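Local coordinates for protein probable TonB-dependent siderophore receptor PiuA (Acinetobacter baumannii, PDB 5FP1) that probably binds iron-chelating siderophores at the cell surface, so taking part in the first step of iron uptake across the outer membrane, at residues S123-V133 with A489-L497; F330-G338 with H347-Y355. One frame throughout, in Å; residues are numbered along the deposited sequence. Where two conformers were deposited one is given.

Contact 1: S123-V133 with A489-L497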
loop_
_atom_site.group_PDB
_atom_site.type_symbol
_atom_site.label_atom_id
_atom_site.label_comp_id
_atom_site.label_asym_id
_atom_site.label_seq_id
_atom_site.Cartn_x
_atom_site.Cartn_y
_atom_site.Cartn_z
ATOM N N SER A 123 7.691 13.415 -1.510
ATOM C CA SER A 123 6.777 14.165 -0.660
ATOM C C SER A 123 5.670 14.792 -1.459
ATOM O O SER A 123 5.911 15.419 -2.494
ATOM C CB SER A 123 7.562 15.228 0.105
ATOM O OG SER A 123 8.588 14.611 0.872
ATOM N N ALA A 124 4.429 14.598 -1.018
ATOM C CA ALA A 124 3.310 15.040 -1.839
ATOM C C ALA A 124 2.092 15.594 -1.129
ATOM O O ALA A 124 0.966 15.417 -1.610
ATOM C CB ALA A 124 2.905 13.883 -2.747
ATOM N N SER A 125 2.274 16.283 -0.013
ATOM C CA SER A 125 1.126 16.809 0.707
ATOM C C SER A 125 0.346 17.844 -0.085
ATOM O O SER A 125 -0.847 17.976 0.137
ATOM C CB SER A 125 1.498 17.372 2.089
ATOM O OG SER A 125 1.929 16.348 2.966
ATOM N N ALA A 126 0.970 18.580 -1.011
ATOM C CA ALA A 126 0.197 19.573 -1.762
ATOM C C ALA A 126 -0.887 18.895 -2.607
ATOM O O ALA A 126 -1.927 19.496 -2.934
ATOM C CB ALA A 126 1.109 20.439 -2.615
ATOM N N MET A 127 -0.641 17.635 -2.978
ATOM C CA MET A 127 -1.583 16.873 -3.769
ATOM C C MET A 127 -2.563 16.083 -2.883
ATOM O O MET A 127 -3.693 15.833 -3.284
ATOM C CB MET A 127 -0.845 15.896 -4.693
ATOM C CG MET A 127 0.026 16.624 -5.690
ATOM S SD MET A 127 0.663 15.513 -6.940
ATOM C CE MET A 127 -0.803 15.251 -7.917
ATOM N N GLY A 128 -2.131 15.697 -1.690
ATOM C CA GLY A 128 -2.916 14.761 -0.878
ATOM C C GLY A 128 -3.240 15.156 0.550
ATOM O O GLY A 128 -4.022 14.469 1.212
ATOM N N GLY A 129 -2.698 16.270 1.024
ATOM C CA GLY A 129 -2.870 16.663 2.407
ATOM C C GLY A 129 -1.959 15.922 3.384
ATOM O O GLY A 129 -0.813 15.596 3.067
ATOM N N ALA A 130 -2.477 15.654 4.580
ATOM C CA ALA A 130 -1.690 15.018 5.609
ATOM C C ALA A 130 -1.065 13.728 5.097
ATOM O O ALA A 130 -1.702 12.967 4.379
ATOM C CB ALA A 130 -2.529 14.739 6.825
ATOM N N GLY A 131 0.188 13.503 5.469
ATOM C CA GLY A 131 0.886 12.306 5.090
ATOM C C GLY A 131 1.631 12.488 3.780
ATOM O O GLY A 131 2.151 13.571 3.487
ATOM N N SER A 132 1.663 11.443 2.969
ATOM C CA SER A 132 2.429 11.480 1.725
ATOM C C SER A 132 3.899 11.940 1.965
ATOM O O SER A 132 4.430 12.778 1.232
ATOM C CB SER A 132 1.737 12.359 0.685
ATOM O OG SER A 132 0.557 11.688 0.218
ATOM N N VAL A 133 4.522 11.381 2.999
ATOM C CA VAL A 133 5.886 11.757 3.381
ATOM C C VAL A 133 6.910 11.344 2.316
ATOM O O VAL A 133 7.686 12.164 1.821
ATOM C CB VAL A 133 6.254 11.134 4.731
ATOM C CG1 VAL A 133 7.727 11.364 5.064
ATOM C CG2 VAL A 133 5.357 11.699 5.822
ATOM N N ALA A 489 9.237 19.781 -2.849
ATOM C CA ALA A 489 7.867 19.555 -2.331
ATOM C C ALA A 489 7.935 19.197 -0.866
ATOM O O ALA A 489 8.917 18.569 -0.411
ATOM C CB ALA A 489 7.170 18.452 -3.122
ATOM N N THR A 490 6.923 19.627 -0.120
ATOM C CA THR A 490 6.898 19.389 1.305
ATOM C C THR A 490 5.787 18.417 1.704
ATOM O O THR A 490 4.853 18.120 0.933
ATOM C CB THR A 490 6.730 20.696 2.117
ATOM O OG1 THR A 490 5.453 21.307 1.851
ATOM C CG2 THR A 490 7.859 21.683 1.802
ATOM N N SER A 491 5.892 17.962 2.946
ATOM C CA SER A 491 4.880 17.128 3.558
ATOM C C SER A 491 4.790 17.440 5.040
ATOM O O SER A 491 5.770 17.830 5.656
ATOM C CB SER A 491 5.233 15.658 3.338
ATOM O OG SER A 491 4.532 14.804 4.241
ATOM N N ALA A 492 3.603 17.243 5.601
ATOM C CA ALA A 492 3.354 17.346 7.032
ATOM C C ALA A 492 2.492 16.133 7.448
ATOM O O ALA A 492 1.617 15.685 6.687
ATOM C CB ALA A 492 2.636 18.648 7.358
ATOM N N SER A 493 2.784 15.590 8.627
ATOM C CA SER A 493 2.125 14.365 9.126
ATOM C C SER A 493 1.762 14.568 10.592
ATOM O O SER A 493 2.637 14.557 11.466
ATOM C CB SER A 493 3.025 13.127 8.944
ATOM O OG SER A 493 2.318 11.904 9.245
ATOM N N PRO A 494 0.487 14.841 10.858
ATOM C CA PRO A 494 0.052 15.151 12.215
ATOM C C PRO A 494 -0.068 13.899 13.070
ATOM O O PRO A 494 -0.255 12.792 12.551
ATOM C CB PRO A 494 -1.330 15.774 12.003
ATOM C CG PRO A 494 -1.846 15.101 10.769
ATOM C CD PRO A 494 -0.633 14.885 9.897
ATOM N N VAL A 495 0.069 14.051 14.379
ATOM C CA VAL A 495 -0.179 12.930 15.279
ATOM C C VAL A 495 -1.655 12.546 15.169
ATOM O O VAL A 495 -2.514 13.389 14.971
ATOM C CB VAL A 495 0.197 13.244 16.745
ATOM C CG1 VAL A 495 -0.776 14.223 17.342
ATOM C CG2 VAL A 495 0.244 11.972 17.574
ATOM N N GLY A 496 -1.920 11.253 15.270
ATOM C CA GLY A 496 -3.274 10.683 15.139
ATOM C C GLY A 496 -3.714 10.412 13.705
ATOM O O GLY A 496 -4.862 10.091 13.456
ATOM N N LEU A 497 -2.803 10.566 12.747
ATOM C CA LEU A 497 -3.160 10.392 11.339
ATOM C C LEU A 497 -3.727 9.004 11.006
ATOM O O LEU A 497 -4.468 8.858 10.031
ATOM C CB LEU A 497 -1.945 10.687 10.456
ATOM C CG LEU A 497 -2.206 10.606 8.948
ATOM C CD1 LEU A 497 -3.257 11.631 8.530
ATOM C CD2 LEU A 497 -0.916 10.793 8.181
HETATM O O HOH W 1 3.866 18.847 -1.488
#
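S491 and G131 meet where the plug of this TonB-dependent receptor is tied to the inner wall of its barrel, a worked example of how a globular domain is held inside a β-barrel. The plug contributes 123-133, the connection between its strands 114-121 and 135-141; the wall contributes the end of strand 482-493 and the turn after it. The side chain of S491 points into the plug. Its CB lies 3.4 Å from S125 OG and also approaches S132 O. With OG nearly opposite the backbone N (chi1 162°), the hydroxyl is carried to G131 O, to which it donates at 2.8 Å from above the carbonyl plane. V133 CG2 lies 3.6 Å from S491 OG.

Backbone groups, a second serine and a water complete the join. G131 N donates to A492 O at 2.9 Å in a nearly straight bond (166°), so G131 is gripped through both its NH and its carbonyl. A492 N in turn donates to S125 OG at 3.2 Å, so a plug hydroxyl accepts from a barrel amide. T490 O takes a weak bond from S125 N and a second proton from a water that accepts from A126 N. Meanwhile the hydroxyl of T490 serves the barrel itself, bonding to Y470 N.

Beyond the strand, a type II turn from P494 to L497 folds the chain back and brings P494 and L497 together around A130 CB, which lies 3.6 Å from P494 CD and 3.6 Å from L497 CD1.

Contact 2: F330-G338 with H347-Y355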
loop_
_atom_site.group_PDB
_atom_site.type_symbol
_atom_site.label_atom_id
_atom_site.label_comp_id
_atom_site.label_asym_id
_atom_site.label_seq_id
_atom_site.Cartn_x
_atom_site.Cartn_y
_atom_site.Cartn_z
ATOM N N PHE A 330 -16.807 9.824 5.457
ATOM C CA PHE A 330 -17.411 10.613 4.384
ATOM C C PHE A 330 -16.393 11.622 3.899
ATOM O O PHE A 330 -15.771 12.320 4.710
ATOM C CB PHE A 330 -18.640 11.391 4.876
ATOM C CG PHE A 330 -19.170 12.382 3.848
ATOM C CD1 PHE A 330 -19.780 11.940 2.693
ATOM C CD2 PHE A 330 -19.005 13.737 4.032
ATOM C CE1 PHE A 330 -20.241 12.838 1.734
ATOM C CE2 PHE A 330 -19.455 14.638 3.080
ATOM C CZ PHE A 330 -20.050 14.183 1.923
ATOM N N THR A 331 -16.242 11.707 2.582
ATOM C CA THR A 331 -15.355 12.696 1.976
ATOM C C THR A 331 -16.099 13.411 0.852
ATOM O O THR A 331 -16.814 12.775 0.076
ATOM C CB THR A 331 -14.091 12.006 1.408
ATOM O OG1 THR A 331 -13.458 11.239 2.443
ATOM C CG2 THR A 331 -13.091 13.037 0.870
ATOM N N ASP A 332 -15.916 14.720 0.758
ATOM C CA ASP A 332 -16.385 15.466 -0.410
ATOM C C ASP A 332 -15.226 16.302 -0.950
ATOM O O ASP A 332 -14.588 17.032 -0.190
ATOM C CB ASP A 332 -17.552 16.360 -0.050
ATOM C CG ASP A 332 -18.245 16.913 -1.284
ATOM O OD1 ASP A 332 -17.637 17.767 -1.984
ATOM O OD2 ASP A 332 -19.350 16.425 -1.596
ATOM N N GLN A 333 -14.962 16.177 -2.244
ATOM C CA GLN A 333 -13.959 17.007 -2.942
ATOM C C GLN A 333 -14.654 17.811 -4.037
ATOM O O GLN A 333 -15.353 17.247 -4.883
ATOM C CB GLN A 333 -12.918 16.146 -3.648
ATOM C CG GLN A 333 -12.081 15.290 -2.750
ATOM C CD GLN A 333 -11.087 14.446 -3.533
ATOM O OE1 GLN A 333 -11.330 14.100 -4.686
ATOM N NE2 GLN A 333 -9.981 14.085 -2.890
ATOM N N LEU A 334 -14.386 19.108 -4.063
ATOM C CA LEU A 334 -14.913 20.009 -5.098
ATOM C C LEU A 334 -13.702 20.598 -5.809
ATOM O O LEU A 334 -12.824 21.155 -5.153
ATOM C CB LEU A 334 -15.725 21.118 -4.419
ATOM C CG LEU A 334 -16.383 22.195 -5.285
ATOM C CD1 LEU A 334 -17.437 21.546 -6.162
ATOM C CD2 LEU A 334 -16.999 23.235 -4.375
ATOM N N ALA A 335 -13.603 20.386 -7.121
ATOM C CA ALA A 335 -12.420 20.771 -7.879
ATOM C C ALA A 335 -12.841 21.475 -9.157
ATOM O O ALA A 335 -13.672 20.969 -9.909
ATOM C CB ALA A 335 -11.590 19.562 -8.253
ATOM N N LEU A 336 -12.217 22.613 -9.406
ATOM C CA LEU A 336 -12.332 23.300 -10.688
ATOM C C LEU A 336 -11.039 23.068 -11.460
ATOM O O LEU A 336 -9.944 23.424 -10.991
ATOM C CB LEU A 336 -12.517 24.788 -10.419
ATOM C CG LEU A 336 -12.692 25.677 -11.655
ATOM C CD1 LEU A 336 -14.063 25.443 -12.242
ATOM C CD2 LEU A 336 -12.535 27.134 -11.259
ATOM N N THR A 337 -11.158 22.463 -12.636
ATOM C CA THR A 337 -10.010 22.121 -13.430
ATOM C C THR A 337 -10.116 22.693 -14.839
ATOM O O THR A 337 -11.207 22.988 -15.335
ATOM C CB THR A 337 -9.870 20.595 -13.599
ATOM O OG1 THR A 337 -11.104 20.055 -14.094
ATOM C CG2 THR A 337 -9.518 19.921 -12.270
ATOM N N GLY A 338 -8.981 22.782 -15.509
ATOM C CA GLY A 338 -8.997 23.094 -16.923
ATOM C C GLY A 338 -7.778 23.862 -17.350
ATOM O O GLY A 338 -6.695 23.721 -16.769
ATOM N N HIS A 347 -2.054 28.323 -18.610
ATOM C CA HIS A 347 -2.256 27.708 -17.294
ATOM C C HIS A 347 -3.011 26.405 -17.411
ATOM O O HIS A 347 -4.007 26.313 -18.131
ATOM C CB HIS A 347 -3.033 28.626 -16.383
ATOM C CG HIS A 347 -2.368 29.930 -16.120
ATOM N ND1 HIS A 347 -1.729 30.213 -14.934
ATOM C CD2 HIS A 347 -2.281 31.053 -16.873
ATOM C CE1 HIS A 347 -1.273 31.454 -14.967
ATOM N NE2 HIS A 347 -1.593 31.981 -16.135
ATOM N N ARG A 348 -2.485 25.377 -16.761
ATOM C CA ARG A 348 -3.175 24.109 -16.600
ATOM C C ARG A 348 -3.364 23.898 -15.107
ATOM O O ARG A 348 -2.383 23.814 -14.359
ATOM C CB ARG A 348 -2.377 22.990 -17.234
ATOM C CG ARG A 348 -2.414 23.064 -18.752
ATOM C CD ARG A 348 -1.460 22.099 -19.385
ATOM N NE ARG A 348 -0.062 22.376 -19.037
ATOM C CZ ARG A 348 0.939 21.636 -19.495
ATOM N NH1 ARG A 348 0.671 20.625 -20.317
ATOM N NH2 ARG A 348 2.190 21.882 -19.137
ATOM N N PHE A 349 -4.613 23.916 -14.656
ATOM C CA PHE A 349 -4.865 24.079 -13.226
ATOM C C PHE A 349 -5.885 23.108 -12.630
ATOM O O PHE A 349 -6.696 22.495 -13.329
ATOM C CB PHE A 349 -5.317 25.503 -12.938
ATOM C CG PHE A 349 -6.659 25.837 -13.525
ATOM C CD1 PHE A 349 -7.824 25.547 -12.837
ATOM C CD2 PHE A 349 -6.755 26.474 -14.757
ATOM C CE1 PHE A 349 -9.068 25.857 -13.369
ATOM C CE2 PHE A 349 -7.992 26.791 -15.287
ATOM C CZ PHE A 349 -9.147 26.473 -14.600
ATOM N N ASN A 350 -5.821 23.022 -11.318
ATOM C CA ASN A 350 -6.787 22.300 -10.518
ATOM C C ASN A 350 -6.779 23.048 -9.217
ATOM O O ASN A 350 -5.737 23.141 -8.530
ATOM C CB ASN A 350 -6.387 20.825 -10.367
ATOM C CG ASN A 350 -7.402 20.025 -9.566
ATOM O OD1 ASN A 350 -8.079 20.573 -8.705
ATOM N ND2 ASN A 350 -7.511 18.747 -9.850
ATOM N N VAL A 351 -7.910 23.678 -8.911
ATOM C CA VAL A 351 -8.086 24.378 -7.655
ATOM C C VAL A 351 -9.333 23.820 -6.971
ATOM O O VAL A 351 -10.304 23.456 -7.632
ATOM C CB VAL A 351 -8.195 25.900 -7.870
ATOM C CG1 VAL A 351 -6.990 26.393 -8.663
ATOM C CG2 VAL A 351 -9.491 26.271 -8.587
ATOM N N GLY A 352 -9.305 23.730 -5.649
ATOM C CA GLY A 352 -10.353 22.992 -4.954
ATOM C C GLY A 352 -10.354 23.001 -3.465
ATOM O O GLY A 352 -9.560 23.688 -2.812
ATOM N N ALA A 353 -11.309 22.249 -2.922
ATOM C CA ALA A 353 -11.529 22.211 -1.508
ATOM C C ALA A 353 -11.966 20.791 -1.151
ATOM O O ALA A 353 -12.518 20.090 -1.989
ATOM C CB ALA A 353 -12.609 23.189 -1.129
ATOM N N GLU A 354 -11.721 20.390 0.081
ATOM C CA GLU A 354 -12.082 19.051 0.507
ATOM C C GLU A 354 -12.529 19.056 1.952
ATOM O O GLU A 354 -12.030 19.847 2.770
ATOM C CB GLU A 354 -10.897 18.106 0.288
ATOM C CG GLU A 354 -11.226 16.675 0.693
ATOM C CD GLU A 354 -10.131 15.665 0.357
ATOM O OE1 GLU A 354 -9.450 15.809 -0.683
ATOM O OE2 GLU A 354 -9.985 14.707 1.128
ATOM N N TYR A 355 -13.486 18.186 2.267
ATOM C CA TYR A 355 -13.907 17.955 3.630
ATOM C C TYR A 355 -13.947 16.443 3.857
ATOM O O TYR A 355 -14.415 15.716 3.016
ATOM C CB TYR A 355 -15.300 18.518 3.860
ATOM C CG TYR A 355 -15.870 18.107 5.192
ATOM C CD1 TYR A 355 -15.477 18.733 6.354
ATOM C CD2 TYR A 355 -16.752 17.037 5.295
ATOM C CE1 TYR A 355 -15.963 18.343 7.583
ATOM C CE2 TYR A 355 -17.243 16.638 6.527
ATOM C CZ TYR A 355 -16.851 17.299 7.659
ATOM O OH TYR A 355 -17.328 16.911 8.890
#
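Q333 NE2 is held by two acceptors: E354 OE1 on the neighbouring strand, at 2.9 Å, and G100 O of the plug. The two side chains run alongside each other from a non-hydrogen-bonded pair of an antiparallel β-hairpin in the barrel wall. Their amide and carboxylate planes are 55° apart, and the donor reaches OE1 from above the carboxylate plane. E354 OE2, on the other branch, lies near T331 CG2.

Backbone bonds join the strands from D332 with Y355 to G338 with F349; the shortest, L336 N to V351 O, is 2.7 Å. At the G338 end, F349 takes the crowded position between its backbone N and carbonyl carbon (chi1 67°), which swings the ring across the strand. One ring face then lies over G338, with G338 N 3.7 Å above its plane, while CE1 touches L336 CG at 4.0 Å. L336 CB also packs against V351 CG2 at 3.8 Å. At the far end, the side chains of F330 and Y355 cross at about a right angle, and the ring edges meet at their CD2 atoms, 4.2 Å apart.

N350 stands beside T337 CG2. Q333, N350 and E354 turn to the barrel interior, where N350 reaches Y422 and S31 O. L336, V351, F349 and F330, the last touching a bound detergent, form a largely apolar surface, consistent with the lipid-facing side of an outer-membrane barrel, though D332 among them bonds N288.

Overall arrangement
Both contacts involve the barrel wall but illustrate different tasks. Contact 1 is buried and long-range, docking the plug on strand 482-493 across 355 intervening residues; contact 2 is local and lies at the surface, pairing strands 315-341 and 346-368 within the wall and nested in the loop that contact 1 closes. Their centres are about 17 Å apart, and their nearest atoms, about 6 Å apart, do not touch. Serine hydroxyls, irregular backbone bonds and a water suit the docking of a loop, whereas contact 2 repeats regular strand bonds and largely sorts its side chains by face. Through Q333, contact 2 also reaches the plug, but with one side-chain bond outside its two strands.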